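Local coordinates for protein ectoine dioxygenase (Sphingopyxis alaskensis, PDB 4MHR) that catalyses the iron(II)- and 2-oxoglutarate-dependent hydroxylation of L-ectoine to 5-hydroxyectoine, a compatible solute that helps cells survive osmotic stress, at residues S99-H104 and P289-R294; L113-R118 and A299-E304; V131-S136 and L269-V274; A169-V174 and I245-N250. All blocks are in the same frame, centred on the assembly; numbering follows the deposited sequence.

How the contacts relate
Followed from the N terminus, the chain lays down 99-104, 113-118, 131-136 and 169-174 before any partner returns. The first loop to close is that of contact 4, where 245-250 pairs with 169-174; contact 3 then closes a wider loop round it as 269-274 meets 131-136. Strand 264-273 stands between strands 131-141 and 169-175, so contacts 3 and 4 lie side by side in one antiparallel sheet. The C-terminal part of the chain closes the outer two: 289-294 reaches 99-104 in contact 1 and 299-304 reaches 113-118 in contact 2. These two cross, both enclose contacts 3 and 4, and tie the post-strand loop to the sheet and to the helices.

Contact 1: residues S99-H104 and P289-R294; sequences SIFEIH and PWFLAR
Glu102 and Arg294 meet in a salt bridge that joins Glu102, the N-cap between strand 97-101 and helix 103-106, to the loop after strand 264-273, and the acidic side chain can be followed atom by atom. Its CB leaves toward the loop, with CG anti to the carbonyl carbon (chi1 -69°). CG rests 3.8 Å from CB of Phe291. A bend at chi2 then swings the carboxylate toward Arg294, where OE1 lies 2.5 Å from NH2; the two flat groups stand steeply, their planes 75° apart, and do not form a coplanar pair. The other oxygen, OE2, faces a water at 2.7 Å, and that same water lies 2.8 Å from the backbone O of Phe291.

Arg294 reaches its partner through a chain bent at chi2 and chi3. The His104 ring stands nearly perpendicular to the guanidinium, NE2 near its edge, while ND1 is hydrogen-bonded to Ser136 of the neighbouring strand.

Beside the charged groups the contact is apolar. Leu292 CD2 sits over one face of the Phe101 ring, 3.7 Å from its centroid, a CH-pi contact. Phe291 turns its edge toward the Phe101 face in an offset edge-to-face pair, with centroids 5.7 Å apart. Phe101 also comes close to Gln135, which binds L-ectoine, and Leu292 offers its backbone O to the Gln135 amide.

With Glu102 buried, the nearby guanidinium probably favours its ionised form. Charge pairing, a shared water and aromatic packing thus join the loop to the strand end beside the substrate site.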
loop_
_atom_site.group_PDB
_atom_site.type_symbol
_atom_site.label_atom_id
_atom_site.label_comp_id
_atom_site.label_asym_id
_atom_site.label_seq_id
_atom_site.Cartn_x
_atom_site.Cartn_y
_atom_site.Cartn_z
ATOM N N SER A 99 -0.186 13.162 -6.004
ATOM C CA SER A 99 -0.719 12.518 -4.765
ATOM C C SER A 99 -1.248 13.513 -3.703
ATOM O O SER A 99 -0.673 14.595 -3.489
ATOM C CB SER A 99 0.343 11.706 -4.037
ATOM O OG SER A 99 0.989 10.815 -4.887
ATOM N N ILE A 100 -2.321 13.091 -3.051
ATOM C CA ILE A 100 -2.853 13.681 -1.828
ATOM C C ILE A 100 -2.756 12.666 -0.642
ATOM O O ILE A 100 -3.389 11.595 -0.684
ATOM C CB ILE A 100 -4.300 14.080 -2.013
ATOM C CG1 ILE A 100 -4.526 14.994 -3.231
ATOM C CG2 ILE A 100 -4.838 14.805 -0.766
ATOM C CD1 ILE A 100 -5.998 15.147 -3.610
ATOM N N PHE A 101 -1.904 12.969 0.328
ATOM C CA PHE A 101 -1.707 12.147 1.554
ATOM C C PHE A 101 -2.786 12.460 2.566
ATOM O O PHE A 101 -3.450 13.497 2.461
ATOM C CB PHE A 101 -0.330 12.414 2.165
ATOM C CG PHE A 101 0.801 11.746 1.433
ATOM C CD1 PHE A 101 1.191 10.457 1.758
ATOM C CD2 PHE A 101 1.468 12.393 0.390
ATOM C CE1 PHE A 101 2.231 9.841 1.105
ATOM C CE2 PHE A 101 2.501 11.761 -0.291
ATOM C CZ PHE A 101 2.892 10.484 0.072
ATOM N N GLU A 102 -3.018 11.552 3.497
ATOM C CA GLU A 102 -4.003 11.749 4.568
ATOM C C GLU A 102 -5.415 11.860 4.062
ATOM O O GLU A 102 -6.298 12.523 4.677
ATOM C CB GLU A 102 -3.629 12.973 5.432
ATOM C CG GLU A 102 -2.395 12.774 6.270
ATOM C CD GLU A 102 -2.738 11.829 7.434
ATOM O OE1 GLU A 102 -3.576 12.223 8.275
ATOM O OE2 GLU A 102 -2.249 10.671 7.470
ATOM N N ILE A 103 -5.709 11.197 2.959
ATOM C CA ILE A 103 -7.081 11.261 2.475
ATOM C C ILE A 103 -8.117 10.687 3.415
ATOM O O ILE A 103 -9.290 11.074 3.371
ATOM C CB ILE A 103 -7.336 10.589 1.126
ATOM C CG1 ILE A 103 -6.790 9.157 1.090
ATOM C CG2 ILE A 103 -6.779 11.416 0.015
ATOM C CD1 ILE A 103 -7.231 8.432 -0.171
ATOM N N HIS A 104 -7.704 9.737 4.223
ATOM C CA HIS A 104 -8.613 9.138 5.151
ATOM C C HIS A 104 -8.988 10.156 6.244
ATOM O O HIS A 104 -10.009 9.996 6.869
ATOM C CB HIS A 104 -7.990 7.873 5.773
ATOM C CG HIS A 104 -6.895 8.174 6.747
ATOM N ND1 HIS A 104 -5.673 8.676 6.373
ATOM C CD2 HIS A 104 -6.863 8.097 8.098
ATOM C CE1 HIS A 104 -4.917 8.854 7.438
ATOM N NE2 HIS A 104 -5.615 8.497 8.494
ATOM N N PRO A 289 7.945 14.056 7.966
ATOM C CA PRO A 289 6.728 14.880 8.181
ATOM C C PRO A 289 5.495 14.121 8.682
ATOM O O PRO A 289 5.293 12.945 8.321
ATOM C CB PRO A 289 6.442 15.447 6.785
ATOM C CG PRO A 289 7.777 15.504 6.123
ATOM C CD PRO A 289 8.519 14.291 6.623
ATOM N N TRP A 290 4.720 14.794 9.534
ATOM C CA TRP A 290 3.331 14.453 9.883
ATOM C C TRP A 290 2.679 13.400 8.970
ATOM O O TRP A 290 2.346 12.296 9.391
ATOM C CB TRP A 290 2.462 15.741 9.785
ATOM C CG TRP A 290 1.991 16.362 11.079
ATOM C CD1 TRP A 290 2.256 17.633 11.518
ATOM C CD2 TRP A 290 1.139 15.765 12.080
ATOM N NE1 TRP A 290 1.642 17.858 12.732
ATOM C CE2 TRP A 290 0.950 16.735 13.101
ATOM C CE3 TRP A 290 0.530 14.505 12.220
ATOM C CZ2 TRP A 290 0.178 16.485 14.248
ATOM C CZ3 TRP A 290 -0.240 14.255 13.367
ATOM C CH2 TRP A 290 -0.406 15.247 14.363
ATOM N N PHE A 291 2.518 13.784 7.704
ATOM C CA PHE A 291 1.525 13.189 6.786
ATOM C C PHE A 291 1.994 11.869 6.089
ATOM O O PHE A 291 1.185 11.155 5.433
ATOM C CB PHE A 291 1.069 14.267 5.740
ATOM C CG PHE A 291 2.201 14.873 4.917
ATOM C CD1 PHE A 291 2.916 15.997 5.386
ATOM C CD2 PHE A 291 2.558 14.333 3.679
ATOM C CE1 PHE A 291 3.967 16.544 4.639
ATOM C CE2 PHE A 291 3.596 14.889 2.917
ATOM C CZ PHE A 291 4.294 15.999 3.395
ATOM N N LEU A 292 3.291 11.547 6.223
ATOM C CA LEU A 292 3.846 10.309 5.634
ATOM C C LEU A 292 3.605 9.116 6.556
ATOM O O LEU A 292 3.584 7.993 6.085
ATOM C CB LEU A 292 5.347 10.455 5.307
ATOM C CG LEU A 292 5.591 11.618 4.315
ATOM C CD1 LEU A 292 7.072 11.797 3.977
ATOM C CD2 LEU A 292 4.759 11.481 3.043
ATOM N N ALA A 293 3.407 9.385 7.856
ATOM C CA ALA A 293 3.427 8.350 8.876
ATOM C C ALA A 293 2.803 8.846 10.170
ATOM O O ALA A 293 3.296 9.831 10.753
ATOM C CB ALA A 293 4.859 7.925 9.126
ATOM N N ARG A 294 1.730 8.179 10.617
ATOM C CA ARG A 294 1.062 8.563 11.872
ATOM C C ARG A 294 1.871 8.121 13.111
ATOM O O ARG A 294 1.954 6.908 13.413
ATOM C CB ARG A 294 -0.365 8.009 11.946
ATOM C CG ARG A 294 -1.166 8.593 13.115
ATOM C CD ARG A 294 -1.620 10.022 12.828
ATOM N NE ARG A 294 -2.604 10.055 11.740
ATOM C CZ ARG A 294 -3.278 11.128 11.336
ATOM N NH1 ARG A 294 -3.094 12.318 11.901
ATOM N NH2 ARG A 294 -4.147 11.001 10.354
HETATM O O HOH W 1 -1.172 9.583 5.260
#

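Contact 2: residues L113-R118 and A299-E304; sequences LAADAR and AALRVE
Val303 and Ala117 meet flank to flank: CG1 of the valine, anti to its own backbone N (chi1 -180°), presses on Ala117 CA at 3.5 Å, tighter than usual for two carbons, and also lies against the alanine CB. Leu301 comes in beside helix 108-115, directing CB toward it and bringing CD2 to 3.7 Å from Ala114 O. Ala115 points its methyl at the incoming chain, where Ala115 CB lies 3.8 Å from Glu304 CG and also touches Arg302 O.

The backbones join in a single beta bridge between Asp116 and Glu304, at the break between helix 108-115 and helix 117-127. Glu304 N donates to Ala115 O at 2.9 Å, and Ala117 N donates to Glu304 O. Asp116 is the N-cap of the second helix, and its CB points away from the incoming chain. OD2 accepts from Arg118 N at 3.0 Å and from Arg118 NE at 2.8 Å, the two donors arriving from opposite faces of its plane. OD1 takes Arg118 NH2, which completes a side-on grip, and is also in a salt bridge with Arg112.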
loop_
_atom_site.group_PDB
_atom_site.type_symbol
_atom_site.label_atom_id
_atom_site.label_comp_id
_atom_site.label_asym_id
_atom_site.label_seq_id
_atom_site.Cartn_x
_atom_site.Cartn_y
_atom_site.Cartn_z
ATOM N N LEU A 113 -14.525 4.704 3.273
ATOM C CA LEU A 113 -13.882 3.587 2.539
ATOM C C LEU A 113 -12.894 2.838 3.465
ATOM O O LEU A 113 -12.981 1.626 3.619
ATOM C CB LEU A 113 -13.216 4.080 1.269
ATOM C CG LEU A 113 -12.410 3.062 0.464
ATOM C CD1 LEU A 113 -13.327 2.015 -0.108
ATOM C CD2 LEU A 113 -11.694 3.767 -0.644
ATOM N N ALA A 114 -12.032 3.573 4.159
ATOM C CA ALA A 114 -10.998 2.971 4.915
ATOM C C ALA A 114 -11.582 2.114 5.998
ATOM O O ALA A 114 -11.015 1.040 6.329
ATOM C CB ALA A 114 -10.084 4.023 5.507
ATOM N N ALA A 115 -12.718 2.561 6.555
ATOM C CA ALA A 115 -13.367 1.877 7.702
ATOM C C ALA A 115 -14.246 0.751 7.254
ATOM O O ALA A 115 -14.780 -0.003 8.071
ATOM C CB ALA A 115 -14.201 2.889 8.577
ATOM N N ASP A 116 -14.499 0.639 5.971
ATOM C CA ASP A 116 -15.476 -0.329 5.550
ATOM C C ASP A 116 -15.034 -1.782 5.860
ATOM O O ASP A 116 -13.875 -2.181 5.643
ATOM C CB ASP A 116 -15.709 -0.166 4.061
ATOM C CG ASP A 116 -16.878 -0.958 3.572
ATOM O OD1 ASP A 116 -17.963 -0.340 3.522
ATOM O OD2 ASP A 116 -16.730 -2.162 3.189
ATOM N N ALA A 117 -15.955 -2.554 6.372
ATOM C CA ALA A 117 -15.719 -3.928 6.774
ATOM C C ALA A 117 -15.103 -4.801 5.654
ATOM O O ALA A 117 -14.291 -5.676 5.924
ATOM C CB ALA A 117 -17.029 -4.545 7.215
ATOM N N ARG A 118 -15.462 -4.546 4.409
ATOM C CA ARG A 118 -14.946 -5.343 3.330
ATOM C C ARG A 118 -13.431 -5.135 3.211
ATOM O O ARG A 118 -12.796 -6.003 2.661
ATOM C CB ARG A 118 -15.609 -5.003 1.994
ATOM C CG ARG A 118 -17.036 -5.484 1.861
ATOM C CD ARG A 118 -17.755 -4.785 0.704
ATOM N NE ARG A 118 -18.119 -3.436 1.092
ATOM C CZ ARG A 118 -18.939 -2.642 0.402
ATOM N NH1 ARG A 118 -19.494 -3.050 -0.752
ATOM N NH2 ARG A 118 -19.202 -1.453 0.886
ATOM N N ALA A 299 -5.338 5.004 18.142
ATOM C CA ALA A 299 -6.536 4.264 18.519
ATOM C C ALA A 299 -6.995 3.433 17.331
ATOM O O ALA A 299 -6.722 3.762 16.182
ATOM C CB ALA A 299 -7.649 5.211 18.955
ATOM N N ALA A 300 -7.745 2.398 17.651
ATOM C CA ALA A 300 -8.256 1.435 16.691
ATOM C C ALA A 300 -9.296 2.052 15.768
ATOM O O ALA A 300 -10.196 2.778 16.205
ATOM C CB ALA A 300 -8.846 0.230 17.425
ATOM N N LEU A 301 -9.130 1.797 14.481
ATOM C CA LEU A 301 -10.135 2.078 13.495
ATOM C C LEU A 301 -11.478 1.409 13.857
ATOM O O LEU A 301 -11.519 0.250 14.199
ATOM C CB LEU A 301 -9.629 1.578 12.157
ATOM C CG LEU A 301 -10.442 1.883 10.930
ATOM C CD1 LEU A 301 -10.529 3.404 10.637
ATOM C CD2 LEU A 301 -9.773 1.136 9.785
ATOM N N ARG A 302 -12.584 2.140 13.783
ATOM C CA ARG A 302 -13.914 1.535 14.074
ATOM C C ARG A 302 -14.438 1.065 12.754
ATOM O O ARG A 302 -14.396 1.819 11.841
ATOM C CB ARG A 302 -14.864 2.623 14.623
ATOM C CG ARG A 302 -16.261 2.161 14.941
ATOM C CD ARG A 302 -17.285 3.037 14.241
ATOM N NE ARG A 302 -18.571 3.096 14.933
ATOM C CZ ARG A 302 -19.493 2.147 14.896
ATOM N NH1 ARG A 302 -19.291 1.029 14.189
ATOM N NH2 ARG A 302 -20.629 2.310 15.564
ATOM N N VAL A 303 -14.902 -0.180 12.646
ATOM C CA VAL A 303 -15.365 -0.718 11.396
ATOM C C VAL A 303 -16.810 -0.362 11.068
ATOM O O VAL A 303 -17.690 -0.532 11.903
ATOM C CB VAL A 303 -15.209 -2.258 11.384
ATOM C CG1 VAL A 303 -15.684 -2.871 10.077
ATOM C CG2 VAL A 303 -13.766 -2.631 11.695
ATOM N N GLU A 304 -17.082 0.011 9.816
ATOM C CA GLU A 304 -18.463 0.313 9.387
ATOM C C GLU A 304 -18.959 -0.739 8.449
ATOM O O GLU A 304 -18.230 -1.225 7.622
ATOM C CB GLU A 304 -18.514 1.642 8.668
ATOM C CG GLU A 304 -17.870 2.748 9.455
ATOM C CD GLU A 304 -18.841 3.316 10.471
ATOM O OE1 GLU A 304 -20.011 2.857 10.505
ATOM O OE2 GLU A 304 -18.422 4.181 11.235
#

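Contact 3: residues V131-S136 and L269-V274; sequences VYIHQS and LVYNAV
His134 N gives the shortest hydrogen bond between two antiparallel strands of the main cupin-fold sheet, reaching Val270 O over 2.8 Å. His134 lies at a corner of its strand, and beyond it Val270 N donates to Gln135 O; Gln135 binds L-ectoine, and its NE2 is hydrogen-bonded to Leu292 O. Before the corner, Tyr132 and Asn272 form an antiparallel hydrogen-bonded pair.

Their side chains run side by side. Asn272 ND2 donates to Tyr132 OH at 3.0 Å, with the hydroxyl close to the amide plane, while Asn272 OD1 is held by Asn276. Tyr132 has CG between the backbone N and the carbonyl carbon (chi1 73°), which lays its ring along Asn272 and brings CE1 within 3.7 Å of Asn272 CB. A phenylalanine here, lacking the hydroxyl, would probably leave Asn272 ND2 with one partner fewer.

On the opposite face Ile133 CD1 sits over the Tyr271 ring, 4.0 Å from its centroid. The Tyr271 hydroxyl is hydrogen-bonded to Ala114 O.

Helix 117-127 packs on the sheet face that carries Ile133 and Tyr271, helix 154-162 brings Trp158, important for ectoine stabilisation, to His134, Gln135 and Val270 on the other, and strand 169-175 flanks strand 264-273.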
loop_
_atom_site.group_PDB
_atom_site.type_symbol
_atom_site.label_atom_id
_atom_site.label_comp_id
_atom_site.label_asym_id
_atom_site.label_seq_id
_atom_site.Cartn_x
_atom_site.Cartn_y
_atom_site.Cartn_z
ATOM N N VAL A 131 -6.619 -2.500 14.057
ATOM C CA VAL A 131 -5.736 -1.789 13.098
ATOM C C VAL A 131 -6.007 -0.292 13.070
ATOM O O VAL A 131 -7.061 0.161 13.498
ATOM C CB VAL A 131 -5.967 -2.307 11.659
ATOM C CG1 VAL A 131 -5.521 -3.726 11.541
ATOM C CG2 VAL A 131 -7.425 -2.231 11.281
ATOM N N TYR A 132 -5.068 0.462 12.540
ATOM C CA TYR A 132 -5.292 1.876 12.318
ATOM C C TYR A 132 -4.596 2.223 11.003
ATOM O O TYR A 132 -3.854 1.383 10.414
ATOM C CB TYR A 132 -4.756 2.685 13.522
ATOM C CG TYR A 132 -3.248 2.733 13.556
ATOM C CD1 TYR A 132 -2.502 1.667 14.050
ATOM C CD2 TYR A 132 -2.577 3.795 13.058
ATOM C CE1 TYR A 132 -1.153 1.709 14.050
ATOM C CE2 TYR A 132 -1.171 3.834 13.047
ATOM C CZ TYR A 132 -0.491 2.793 13.553
ATOM O OH TYR A 132 0.884 2.751 13.559
ATOM N N ILE A 133 -4.904 3.414 10.496
ATOM C CA ILE A 133 -4.356 3.915 9.230
ATOM C C ILE A 133 -3.001 4.523 9.448
ATOM O O ILE A 133 -2.910 5.544 10.070
ATOM C CB ILE A 133 -5.292 4.908 8.508
ATOM C CG1 ILE A 133 -6.654 4.243 8.260
ATOM C CG2 ILE A 133 -4.664 5.352 7.179
ATOM C CD1 ILE A 133 -6.584 2.966 7.435
ATOM N N HIS A 134 -1.937 3.851 8.991
ATOM C CA HIS A 134 -0.566 4.382 9.121
ATOM C C HIS A 134 -0.356 5.545 8.113
ATOM O O HIS A 134 0.351 6.489 8.365
ATOM C CB HIS A 134 0.451 3.247 8.895
ATOM C CG HIS A 134 1.850 3.695 8.581
ATOM N ND1 HIS A 134 2.749 4.115 9.545
ATOM C CD2 HIS A 134 2.531 3.696 7.408
ATOM C CE1 HIS A 134 3.919 4.365 8.979
ATOM N NE2 HIS A 134 3.812 4.123 7.682
ATOM N N GLN A 135 -0.954 5.430 6.946
ATOM C CA GLN A 135 -0.754 6.391 5.868
ATOM C C GLN A 135 -1.841 6.118 4.899
ATOM O O GLN A 135 -2.228 4.959 4.729
ATOM C CB GLN A 135 0.571 6.112 5.172
ATOM C CG GLN A 135 0.840 7.011 3.972
ATOM C CD GLN A 135 2.059 6.540 3.214
ATOM O OE1 GLN A 135 1.957 5.842 2.175
ATOM N NE2 GLN A 135 3.218 6.851 3.756
ATOM N N SER A 136 -2.289 7.137 4.183
ATOM C CA SER A 136 -3.196 6.993 3.044
ATOM C C SER A 136 -2.815 7.953 1.926
ATOM O O SER A 136 -2.145 8.985 2.175
ATOM C CB SER A 136 -4.632 7.215 3.444
ATOM O OG SER A 136 -4.926 8.552 3.812
ATOM N N LEU A 269 -4.465 2.670 0.898
ATOM C CA LEU A 269 -4.681 2.667 2.357
ATOM C C LEU A 269 -3.681 1.742 3.028
ATOM O O LEU A 269 -3.605 0.588 2.639
ATOM C CB LEU A 269 -6.094 2.211 2.643
ATOM C CG LEU A 269 -7.222 3.016 1.991
ATOM C CD1 LEU A 269 -8.577 2.365 2.162
ATOM C CD2 LEU A 269 -7.265 4.406 2.625
ATOM N N VAL A 270 -2.892 2.240 3.980
ATOM C CA VAL A 270 -1.998 1.415 4.737
ATOM C C VAL A 270 -2.571 1.144 6.119
ATOM O O VAL A 270 -2.725 2.058 6.947
ATOM C CB VAL A 270 -0.588 2.028 4.852
ATOM C CG1 VAL A 270 0.360 1.099 5.613
ATOM C CG2 VAL A 270 -0.021 2.363 3.466
ATOM N N TYR A 271 -2.819 -0.138 6.389
ATOM C CA TYR A 271 -3.327 -0.609 7.705
ATOM C C TYR A 271 -2.148 -1.129 8.489
ATOM O O TYR A 271 -1.338 -1.922 7.983
ATOM C CB TYR A 271 -4.391 -1.696 7.491
ATOM C CG TYR A 271 -5.643 -1.277 6.811
ATOM C CD1 TYR A 271 -6.770 -0.855 7.554
ATOM C CD2 TYR A 271 -5.746 -1.260 5.432
ATOM C CE1 TYR A 271 -7.969 -0.482 6.906
ATOM C CE2 TYR A 271 -6.931 -0.851 4.785
ATOM C CZ TYR A 271 -8.013 -0.424 5.535
ATOM O OH TYR A 271 -9.164 -0.053 4.911
ATOM N N ASN A 272 -1.996 -0.676 9.713
ATOM C CA ASN A 272 -1.018 -1.222 10.646
ATOM C C ASN A 272 -1.705 -1.818 11.902
ATOM O O ASN A 272 -2.710 -1.327 12.320
ATOM C CB ASN A 272 -0.001 -0.160 11.044
ATOM C CG ASN A 272 1.233 -0.761 11.771
ATOM O OD1 ASN A 272 1.633 -1.920 11.565
ATOM N ND2 ASN A 272 1.884 0.063 12.589
ATOM N N ALA A 273 -1.146 -2.869 12.491
ATOM C CA ALA A 273 -1.680 -3.394 13.735
ATOM C C ALA A 273 -1.430 -2.335 14.831
ATOM O O ALA A 273 -0.329 -1.718 14.898
ATOM C CB ALA A 273 -0.983 -4.727 14.110
ATOM N N VAL A 274 -2.418 -2.118 15.677
ATOM C CA VAL A 274 -2.214 -1.162 16.833
ATOM C C VAL A 274 -1.046 -1.555 17.744
ATOM O O VAL A 274 -0.370 -0.677 18.221
ATOM C CB VAL A 274 -3.509 -0.909 17.653
ATOM C CG1 VAL A 274 -4.632 -0.334 16.808
ATOM C CG2 VAL A 274 -3.989 -2.218 18.298
#

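Contact 4: residues A169-V174 and I245-N250; sequences ALSMSV and ILFDCN
The iron site of this 2-oxoglutarate-dependent dioxygenase borders the contact, for Phe247 packs near the iron ligands His253 and Asp154. The ring of Phe247 lies against Ser171: CB of the serine stands over one ring face, 3.9 Å from the centroid and 16° off the normal. That position follows from chi1 of 60°, which places the phenylalanine CG between its backbone N and carbonyl carbon and turns the ring back across the neighbouring strand. An alanine in this place is likely to open a gap next to Ser171 and to deprive His253 of a packing neighbour.

Strands 169-175 and 244-248 run antiparallel in the main sheet of the cupin fold. Ser171 and Phe247 exchange two backbone hydrogen bonds, both 2.8 Å, and Ser173 and Ile245 repeat the pattern. Between these pairs Met172 and Leu246 send their side chains to the other face, pointing the same way; the methionine SD lies 4.0 Å from Leu246 CG, and helix 117-127 packs on both residues.

Past the paired strands the chain turns. Cys249 N reaches Ala169 O at 3.0 Å, and a water bonded to that oxygen also donates to Asp248 OD1 at 2.7 Å. Asp248 OD2 accepts from Asn250 N at 2.9 Å, forming an Asx turn, and is in a salt bridge with Arg26.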
loop_
_atom_site.group_PDB
_atom_site.type_symbol
_atom_site.label_atom_id
_atom_site.label_comp_id
_atom_site.label_asym_id
_atom_site.label_seq_id
_atom_site.Cartn_x
_atom_site.Cartn_y
_atom_site.Cartn_z
ATOM N N ALA A 169 2.033 -4.899 8.839
ATOM C CA ALA A 169 1.250 -3.896 8.144
ATOM C C ALA A 169 0.977 -4.344 6.742
ATOM O O ALA A 169 1.719 -5.156 6.159
ATOM C CB ALA A 169 1.956 -2.525 8.125
ATOM N N LEU A 170 -0.090 -3.812 6.168
ATOM C CA LEU A 170 -0.358 -4.088 4.772
ATOM C C LEU A 170 -0.958 -2.914 4.047
ATOM O O LEU A 170 -1.556 -1.976 4.682
ATOM C CB LEU A 170 -1.255 -5.267 4.624
ATOM C CG LEU A 170 -2.616 -5.219 5.222
ATOM C CD1 LEU A 170 -3.601 -4.539 4.310
ATOM C CD2 LEU A 170 -3.087 -6.646 5.326
ATOM N N SER A 171 -0.797 -2.935 2.727
ATOM C CA SER A 171 -1.389 -1.881 1.892
ATOM C C SER A 171 -2.525 -2.404 1.067
ATOM O O SER A 171 -2.520 -3.583 0.603
ATOM C CB SER A 171 -0.339 -1.313 0.961
ATOM O OG SER A 171 0.728 -0.838 1.778
ATOM N N MET A 172 -3.549 -1.594 0.945
ATOM C CA MET A 172 -4.582 -1.856 -0.057
ATOM C C MET A 172 -4.710 -0.756 -1.131
ATOM O O MET A 172 -4.831 0.439 -0.798
ATOM C CB MET A 172 -5.900 -1.998 0.610
ATOM C CG MET A 172 -5.879 -2.899 1.768
ATOM S SD MET A 172 -7.527 -3.506 2.107
ATOM C CE MET A 172 -7.188 -4.195 3.685
ATOM N N SER A 173 -4.654 -1.150 -2.416
ATOM C CA SER A 173 -4.815 -0.236 -3.546
ATOM C C SER A 173 -6.197 -0.469 -4.133
ATOM O O SER A 173 -6.476 -1.556 -4.634
ATOM C CB SER A 173 -3.693 -0.430 -4.575
ATOM O OG SER A 173 -3.896 0.495 -5.654
ATOM N N VAL A 174 -7.121 0.483 -3.972
ATOM C CA VAL A 174 -8.458 0.382 -4.589
ATOM C C VAL A 174 -8.394 1.111 -5.925
ATOM O O VAL A 174 -8.186 2.341 -5.959
ATOM C CB VAL A 174 -9.481 1.105 -3.715
ATOM C CG1 VAL A 174 -10.873 1.043 -4.279
ATOM C CG2 VAL A 174 -9.397 0.637 -2.318
ATOM N N ILE A 245 -6.215 -4.422 -4.608
ATOM C CA ILE A 245 -4.957 -5.185 -4.638
ATOM C C ILE A 245 -4.389 -5.036 -3.238
ATOM O O ILE A 245 -4.212 -3.898 -2.760
ATOM C CB ILE A 245 -3.942 -4.690 -5.685
ATOM C CG1 ILE A 245 -4.536 -4.860 -7.071
ATOM C CG2 ILE A 245 -2.712 -5.530 -5.609
ATOM C CD1 ILE A 245 -3.708 -4.170 -8.113
ATOM N N LEU A 246 -4.246 -6.157 -2.519
ATOM C CA LEU A 246 -3.778 -6.082 -1.111
ATOM C C LEU A 246 -2.347 -6.628 -1.082
ATOM O O LEU A 246 -2.069 -7.709 -1.658
ATOM C CB LEU A 246 -4.544 -6.985 -0.208
ATOM C CG LEU A 246 -5.894 -6.650 0.321
ATOM C CD1 LEU A 246 -6.907 -6.855 -0.790
ATOM C CD2 LEU A 246 -6.189 -7.521 1.505
ATOM N N PHE A 247 -1.444 -5.932 -0.430
ATOM C CA PHE A 247 -0.062 -6.440 -0.369
ATOM C C PHE A 247 0.645 -6.193 0.950
ATOM O O PHE A 247 0.431 -5.162 1.626
ATOM C CB PHE A 247 0.737 -6.057 -1.602
ATOM C CG PHE A 247 0.888 -4.599 -1.867
ATOM C CD1 PHE A 247 -0.091 -3.902 -2.534
ATOM C CD2 PHE A 247 2.065 -3.912 -1.493
ATOM C CE1 PHE A 247 0.052 -2.537 -2.802
ATOM C CE2 PHE A 247 2.238 -2.540 -1.774
ATOM C CZ PHE A 247 1.249 -1.848 -2.455
ATOM N N ASP A 248 1.436 -7.204 1.345
ATOM C CA ASP A 248 2.246 -7.175 2.545
ATOM C C ASP A 248 3.211 -5.998 2.494
ATOM O O ASP A 248 3.772 -5.654 1.429
ATOM C CB ASP A 248 3.014 -8.466 2.674
ATOM C CG ASP A 248 3.914 -8.491 3.893
ATOM O OD1 ASP A 248 3.408 -8.731 5.020
ATOM O OD2 ASP A 248 5.134 -8.277 3.703
ATOM N N CYS A 249 3.417 -5.403 3.657
ATOM C CA CYS A 249 4.329 -4.289 3.794
ATOM C C CYS A 249 5.737 -4.459 3.225
ATOM O O CYS A 249 6.308 -3.484 2.744
ATOM C CB CYS A 249 4.463 -3.890 5.274
ATOM S SG CYS A 249 5.212 -5.134 6.327
ATOM N N ASN A 250 6.245 -5.691 3.183
ATOM C CA ASN A 250 7.573 -5.928 2.731
ATOM C C ASN A 250 7.673 -6.502 1.297
ATOM O O ASN A 250 8.734 -6.967 0.895
ATOM C CB ASN A 250 8.293 -6.837 3.711
ATOM C CG ASN A 250 9.800 -6.950 3.398
ATOM O OD1 ASN A 250 10.520 -5.956 3.244
ATOM N ND2 ASN A 250 10.256 -8.157 3.305
HETATM O O HOH W 2 0.943 -7.962 5.636
#